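Local coordinates for protein structure-specific endonuclease subunit SLX4 (Thielavia terrestris, PDB 6SEI) that probably acts as the regulatory subunit of the SLX1-SLX4 endonuclease, which resolves branched DNA structures formed during repair and recombination, at residues P39-K44 / E54-W59. Numbering follows the deposited sequence.
Sequences PSWHEK and EDLTAW
The indole of Trp41 carries Leu56 over one face: methyl CD1 sits 3.8 Å from the centroid of the five-membered ring, only 19° off the normal, a CH-pi contact. Trp59 CD1 lies at the edge of the same indole, in its plane, although the pair as a whole is oblique. The two five-membered rings have centroids 4.5 Å apart and planes inclined at 56°, and Trp41 CD1 lies over a face of Trp59, 3.3 Å from its CD2. At the far end of the Trp41 indole, CH2 lies 3.5 Å from Asp55 CB, so the aspartate offers its methylene to the benzo ring, while its carboxylate pairs with Arg93. With CG anti to the backbone N (chi1 -179°), Trp59 swings its indole toward the helix 41-46, where Trp41 can settle on it. Asp55, Leu56 and Trp59 follow the spacing of a helical turn, so one broad, flat side chain can span all three; leucine suits the middle because its chain is long enough to lay an apolar methyl over the five-membered ring. Replacing Trp41 by alanine removes the whole indole, which is likely to open a gap between the helices and leave the Leu56 methyl and the Trp59 face without their aromatic partner. The helix bearing Trp41 starts in a capping box: Glu43 N donates to Ser40 OG (3.3 Å), and Ser40 N to Glu43 OE1 (3.0 Å). Ile51 of strand 51-52 also touches Trp41 and Leu56, tying the contact into the helical Slx4 endonuclease domain. No hydrogen bond links the segments; cohesion here therefore rests on aromatic and aliphatic surfaces, with charge kept to the margin.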
ATOM      1  N   PRO B  39     -11.913  41.002 -31.264  1.00 31.17           N
ATOM      2  CA  PRO B  39     -10.935  41.084 -30.176  1.00 28.89           C
ATOM      3  C   PRO B  39      -9.530  40.766 -30.655  1.00 27.86           C
ATOM      4  O   PRO B  39      -9.327  40.044 -31.635  1.00 29.07           O
ATOM      5  CB  PRO B  39     -11.429  40.029 -29.183  1.00 28.88           C
ATOM      6  CG  PRO B  39     -12.089  39.010 -30.047  1.00 30.48           C
ATOM      7  CD  PRO B  39     -12.727  39.774 -31.180  1.00 31.66           C
ATOM      8  N   SER B  40      -8.552  41.321 -29.945  1.00 25.74           N
ATOM      9  CA  SER B  40      -7.163  40.983 -30.196  1.00 24.44           C
ATOM     10  C   SER B  40      -6.897  39.538 -29.787  1.00 23.97           C
ATOM     11  O   SER B  40      -7.698  38.901 -29.098  1.00 24.42           O
ATOM     12  CB  SER B  40      -6.236  41.929 -29.433  1.00 23.31           C
ATOM     13  OG  SER B  40      -6.209  41.607 -28.053  1.00 22.46           O
ATOM     14  N   TRP B  41      -5.746  39.016 -30.221  1.00 22.17           N
ATOM     15  CA  TRP B  41      -5.384  37.648 -29.863  1.00 21.41           C
ATOM     16  C   TRP B  41      -5.338  37.471 -28.352  1.00 21.04           C
ATOM     17  O   TRP B  41      -5.741  36.425 -27.831  1.00 21.60           O
ATOM     18  CB  TRP B  41      -4.042  37.269 -30.490  1.00 21.33           C
ATOM     19  CG  TRP B  41      -4.142  36.923 -31.942  1.00 21.35           C
ATOM     20  CD1 TRP B  41      -3.578  37.599 -32.987  1.00 21.37           C
ATOM     21  CD2 TRP B  41      -4.856  35.819 -32.515  1.00 21.43           C
ATOM     22  NE1 TRP B  41      -3.894  36.982 -34.175  1.00 21.61           N
ATOM     23  CE2 TRP B  41      -4.679  35.889 -33.912  1.00 21.62           C
ATOM     24  CE3 TRP B  41      -5.626  34.779 -31.984  1.00 17.22           C
ATOM     25  CZ2 TRP B  41      -5.245  34.961 -34.781  1.00 17.93           C
ATOM     26  CZ3 TRP B  41      -6.184  33.859 -32.847  1.00 17.45           C
ATOM     27  CH2 TRP B  41      -5.991  33.956 -34.230  1.00 18.46           C
ATOM     28  N   HIS B  42      -4.863  38.491 -27.633  1.00 20.31           N
ATOM     29  CA  HIS B  42      -4.844  38.429 -26.176  1.00 19.73           C
ATOM     30  C   HIS B  42      -6.255  38.339 -25.612  1.00 19.91           C
ATOM     31  O   HIS B  42      -6.513  37.568 -24.681  1.00 20.20           O
ATOM     32  CB  HIS B  42      -4.115  39.651 -25.616  1.00 19.69           C
ATOM     33  CG  HIS B  42      -3.933  39.625 -24.129  1.00 19.51           C
ATOM     34  ND1 HIS B  42      -3.731  40.769 -23.388  1.00 19.66           N
ATOM     35  CD2 HIS B  42      -3.914  38.598 -23.247  1.00 19.57           C
ATOM     36  CE1 HIS B  42      -3.600  40.449 -22.112  1.00 19.42           C
ATOM     37  NE2 HIS B  42      -3.706  39.138 -22.000  1.00 19.49           N
ATOM     38  N   GLU B  43      -7.186  39.114 -26.171  1.00 20.00           N
ATOM     39  CA  GLU B  43      -8.553  39.093 -25.664  1.00 20.20           C
ATOM     40  C   GLU B  43      -9.281  37.819 -26.070  1.00 19.84           C
ATOM     41  O   GLU B  43     -10.209  37.387 -25.375  1.00 19.50           O
ATOM     42  CB  GLU B  43      -9.304  40.333 -26.147  1.00 20.83           C
ATOM     43  CG  GLU B  43      -8.772  41.623 -25.543  1.00 21.24           C
ATOM     44  CD  GLU B  43      -9.266  42.864 -26.261  1.00 21.55           C
ATOM     45  OE1 GLU B  43      -9.248  42.872 -27.510  1.00 21.67           O
ATOM     46  OE2 GLU B  43      -9.664  43.833 -25.576  1.00 21.56           O
ATOM     47  N   LYS B  44      -8.879  37.201 -27.183  1.00 20.01           N
ATOM     48  CA  LYS B  44      -9.435  35.898 -27.529  1.00 20.25           C
ATOM     49  C   LYS B  44      -9.048  34.851 -26.491  1.00 20.80           C
ATOM     50  O   LYS B  44      -9.880  34.032 -26.081  1.00 21.02           O
ATOM     51  CB  LYS B  44      -8.972  35.480 -28.926  1.00 19.80           C
ATOM     52  CG  LYS B  44      -9.610  36.285 -30.049  1.00 19.54           C
ATOM     53  CD  LYS B  44      -9.206  35.765 -31.419  1.00 19.60           C
ATOM     54  CE  LYS B  44      -9.761  34.372 -31.665  1.00 19.73           C
ATOM     55  NZ  LYS B  44     -11.245  34.353 -31.584  1.00 19.56           N
ATOM     56  N   GLU B  54      -2.137  28.197 -36.703  1.00 25.86           N
ATOM     57  CA  GLU B  54      -1.525  28.827 -37.868  1.00 26.85           C
ATOM     58  C   GLU B  54      -1.968  30.273 -38.038  1.00 26.31           C
ATOM     59  O   GLU B  54      -1.284  31.043 -38.720  1.00 26.62           O
ATOM     60  CB  GLU B  54      -1.843  28.025 -39.131  1.00 28.49           C
ATOM     61  CG  GLU B  54      -1.489  26.545 -39.032  1.00 29.49           C
ATOM     62  CD  GLU B  54      -2.632  25.706 -38.486  1.00 29.71           C
ATOM     63  OE1 GLU B  54      -3.611  26.290 -37.971  1.00 29.40           O
ATOM     64  OE2 GLU B  54      -2.554  24.462 -38.576  1.00 30.10           O
ATOM     65  N   ASP B  55      -3.089  30.661 -37.429  1.00 25.75           N
ATOM     66  CA  ASP B  55      -3.514  32.055 -37.451  1.00 25.36           C
ATOM     67  C   ASP B  55      -2.673  32.905 -36.507  1.00 25.13           C
ATOM     68  O   ASP B  55      -2.122  33.934 -36.911  1.00 25.65           O
ATOM     69  CB  ASP B  55      -4.994  32.155 -37.090  1.00 25.14           C
ATOM     70  CG  ASP B  55      -5.895  31.713 -38.218  1.00 25.74           C
ATOM     71  OD1 ASP B  55      -5.387  31.533 -39.345  1.00 26.30           O
ATOM     72  OD2 ASP B  55      -7.108  31.546 -37.981  1.00 25.75           O
ATOM     73  N   LEU B  56      -2.568  32.495 -35.240  1.00 24.57           N
ATOM     74  CA  LEU B  56      -1.689  33.206 -34.317  1.00 24.04           C
ATOM     75  C   LEU B  56      -0.233  33.087 -34.750  1.00 24.44           C
ATOM     76  O   LEU B  56       0.541  34.044 -34.617  1.00 24.45           O
ATOM     77  CB  LEU B  56      -1.869  32.679 -32.893  1.00 23.34           C
ATOM     78  CG  LEU B  56      -0.941  33.313 -31.853  1.00 17.76           C
ATOM     79  CD1 LEU B  56      -1.290  34.780 -31.641  1.00 18.42           C
ATOM     80  CD2 LEU B  56      -0.975  32.551 -30.538  1.00 17.57           C
ATOM     81  N   THR B  57       0.154  31.918 -35.271  1.00 24.52           N
ATOM     82  CA  THR B  57       1.512  31.727 -35.771  1.00 24.55           C
ATOM     83  C   THR B  57       1.849  32.754 -36.843  1.00 24.72           C
ATOM     84  O   THR B  57       2.897  33.409 -36.787  1.00 24.83           O
ATOM     85  CB  THR B  57       1.674  30.308 -36.316  1.00 25.03           C
ATOM     86  OG1 THR B  57       1.149  29.371 -35.371  1.00 24.89           O
ATOM     87  CG2 THR B  57       3.139  29.994 -36.582  1.00 25.31           C
ATOM     88  N   ALA B  58       0.967  32.908 -37.833  1.00 24.80           N
ATOM     89  CA  ALA B  58       1.210  33.872 -38.899  1.00 25.33           C
ATOM     90  C   ALA B  58       1.251  35.296 -38.359  1.00 25.25           C
ATOM     91  O   ALA B  58       2.048  36.120 -38.822  1.00 25.42           O
ATOM     92  CB  ALA B  58       0.134  33.740 -39.978  1.00 25.85           C
ATOM     93  N   TRP B  59       0.405  35.598 -37.370  1.00 25.19           N
ATOM     94  CA  TRP B  59       0.342  36.951 -36.824  1.00 25.43           C
ATOM     95  C   TRP B  59       1.634  37.328 -36.108  1.00 25.55           C
ATOM     96  O   TRP B  59       2.085  38.475 -36.195  1.00 25.58           O
ATOM     97  CB  TRP B  59      -0.852  37.070 -35.878  1.00 25.42           C
ATOM     98  CG  TRP B  59      -1.036  38.430 -35.285  1.00 26.01           C
ATOM     99  CD1 TRP B  59      -1.585  39.521 -35.892  1.00 26.47           C
ATOM    100  CD2 TRP B  59      -0.683  38.844 -33.957  1.00 26.25           C
ATOM    101  NE1 TRP B  59      -1.593  40.592 -35.027  1.00 26.47           N
ATOM    102  CE2 TRP B  59      -1.045  40.202 -33.834  1.00 26.28           C
ATOM    103  CE3 TRP B  59      -0.095  38.201 -32.864  1.00 26.36           C
ATOM    104  CZ2 TRP B  59      -0.839  40.926 -32.661  1.00 26.19           C
ATOM    105  CZ3 TRP B  59       0.109  38.923 -31.699  1.00 26.26           C
ATOM    106  CH2 TRP B  59      -0.267  40.271 -31.606  1.00 26.14           C
TER